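Tryptophan decarboxylase 1 (Oryza sativa subsp. japonica, PDB 6KHO) catalyses the pyridoxal-phosphate-dependent decarboxylation of tryptophan to tryptamine and of 5-hydroxytryptophan to serotonin, working as a homodimer. Local coordinates at residues D39-D43 with M81-R85. Sequence-based numbering, arbitrary orientation.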
loop_
_atom_site.group_PDB
_atom_site.type_symbol
_atom_site.label_atom_id
_atom_site.label_comp_id
_atom_site.label_asym_id
_atom_site.label_seq_id
_atom_site.Cartn_x
_atom_site.Cartn_y
_atom_site.Cartn_z
ATOM N N ASP A 39 24.550 7.620 -7.284
ATOM C CA ASP A 39 25.207 8.887 -7.591
ATOM C C ASP A 39 24.201 10.030 -7.632
ATOM O O ASP A 39 24.452 11.110 -7.082
ATOM C CB ASP A 39 25.942 8.785 -8.923
ATOM C CG ASP A 39 27.217 7.966 -8.823
ATOM O OD1 ASP A 39 27.711 7.765 -7.695
ATOM O OD2 ASP A 39 27.722 7.527 -9.875
ATOM N N PHE A 40 23.068 9.821 -8.316
ATOM C CA PHE A 40 22.005 10.824 -8.293
ATOM C C PHE A 40 21.617 11.176 -6.864
ATOM O O PHE A 40 21.449 12.357 -6.535
ATOM C CB PHE A 40 20.761 10.345 -9.050
ATOM C CG PHE A 40 19.555 11.237 -8.833
ATOM C CD1 PHE A 40 19.405 12.409 -9.565
ATOM C CD2 PHE A 40 18.604 10.937 -7.855
ATOM C CE1 PHE A 40 18.314 13.249 -9.351
ATOM C CE2 PHE A 40 17.521 11.777 -7.633
ATOM C CZ PHE A 40 17.378 12.934 -8.381
ATOM N N ILE A 41 21.445 10.160 -6.003
ATOM C CA ILE A 41 20.985 10.422 -4.637
ATOM C C ILE A 41 22.022 11.237 -3.872
ATOM O O ILE A 41 21.681 12.186 -3.156
ATOM C CB ILE A 41 20.652 9.101 -3.909
ATOM C CG1 ILE A 41 19.384 8.457 -4.474
ATOM C CG2 ILE A 41 20.465 9.344 -2.427
ATOM C CD1 ILE A 41 19.263 6.980 -4.123
ATOM N N SER A 42 23.305 10.881 -4.002
ATOM C CA SER A 42 24.356 11.665 -3.355
ATOM C C SER A 42 24.320 13.117 -3.819
ATOM O O SER A 42 24.399 14.038 -3.002
ATOM C CB SER A 42 25.733 11.061 -3.645
ATOM O OG SER A 42 25.779 9.707 -3.249
ATOM N N ASP A 43 24.214 13.332 -5.136
ATOM C CA ASP A 43 24.146 14.688 -5.673
ATOM C C ASP A 43 22.896 15.406 -5.190
ATOM O O ASP A 43 22.922 16.612 -4.915
ATOM C CB ASP A 43 24.142 14.653 -7.195
ATOM C CG ASP A 43 25.437 14.150 -7.768
ATOM O OD1 ASP A 43 26.431 14.087 -7.005
ATOM O OD2 ASP A 43 25.454 13.812 -8.978
ATOM N N MET A 81 17.917 8.722 -16.613
ATOM C CA MET A 81 18.403 9.559 -15.518
ATOM C C MET A 81 18.541 11.023 -15.933
ATOM O O MET A 81 18.334 11.919 -15.107
ATOM C CB MET A 81 19.749 9.041 -15.005
ATOM C CG MET A 81 19.691 7.637 -14.372
ATOM S SD MET A 81 18.624 7.605 -12.914
ATOM C CE MET A 81 19.491 8.756 -11.854
ATOM N N LYS A 82 18.909 11.298 -17.189
ATOM C CA LYS A 82 18.960 12.699 -17.605
ATOM C C LYS A 82 17.568 13.328 -17.592
ATOM O O LYS A 82 17.403 14.469 -17.146
ATOM C CB LYS A 82 19.602 12.839 -18.990
ATOM C CG LYS A 82 19.719 14.300 -19.442
ATOM C CD LYS A 82 20.353 14.413 -20.820
ATOM C CE LYS A 82 20.744 15.855 -21.156
ATOM N NZ LYS A 82 21.842 15.860 -22.179
ATOM N N GLU A 83 16.555 12.598 -18.065
ATOM C CA GLU A 83 15.184 13.114 -18.001
ATOM C C GLU A 83 14.699 13.252 -16.565
ATOM O O GLU A 83 13.964 14.192 -16.251
ATOM C CB GLU A 83 14.249 12.227 -18.827
ATOM C CG GLU A 83 14.703 12.166 -20.306
ATOM C CD GLU A 83 13.709 11.482 -21.233
ATOM O OE1 GLU A 83 12.819 10.757 -20.746
ATOM O OE2 GLU A 83 13.823 11.665 -22.464
ATOM N N LEU A 84 15.113 12.346 -15.676
ATOM C CA LEU A 84 14.858 12.545 -14.253
ATOM C C LEU A 84 15.395 13.895 -13.784
ATOM O O LEU A 84 14.690 14.664 -13.116
ATOM C CB LEU A 84 15.495 11.410 -13.449
ATOM C CG LEU A 84 15.390 11.556 -11.938
ATOM C CD1 LEU A 84 13.946 11.345 -11.491
ATOM C CD2 LEU A 84 16.330 10.579 -11.248
ATOM N N ARG A 85 16.648 14.199 -14.119
ATOM C CA ARG A 85 17.259 15.428 -13.625
ATOM C C ARG A 85 16.694 16.664 -14.312
ATOM O O ARG A 85 16.594 17.723 -13.680
ATOM C CB ARG A 85 18.779 15.381 -13.802
ATOM C CG ARG A 85 19.449 14.207 -13.099
ATOM C CD ARG A 85 20.894 14.021 -13.528
ATOM N NE ARG A 85 21.796 14.236 -12.400
ATOM C CZ ARG A 85 22.472 13.275 -11.770
ATOM N NH1 ARG A 85 22.364 12.004 -12.162
ATOM N NH2 ARG A 85 23.264 13.592 -10.747
#
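The Phe40 ring receives Leu84 on one face and Arg85 at its edge. Leu84 CD2 stands 3.7 Å from the ring centroid, almost on the normal, a CH-pi contact in which one methyl of the branched leucine sits over the aromatic face. The guanidinium of Arg85 is turned 88° to the ring: Phe40 CD1 lies over the guanidinium face, and Asp43 at the guanidinium edge. There Asp43 OD2 meets Arg85 NH2 at 2.8 Å in a salt bridge, although the two planes are clearly tilted from each other. With CG anti to the backbone N (chi1 169°), the Phe40 ring extends across to helix 77-88. Met81, a flexible chain bent at chi2 and chi3, brings CE to 3.5 Å from Phe40 CB. A serine in place of Phe40 would probably leave the Leu84 methyl without its aromatic face and the Arg85 guanidinium without its apolar backing. Segments 39-43 and 81-85 run roughly parallel, their axes 12.2 Å apart, and Ile118 of the second subunit packs on both Phe40 and Met81. The chemistry is thus graded, from a buried apolar centre continuing into the dimer interface to an exposed ion pair, where Arg85 lays CG and its guanidinium face against the ring and gives NH2 to the carboxylate.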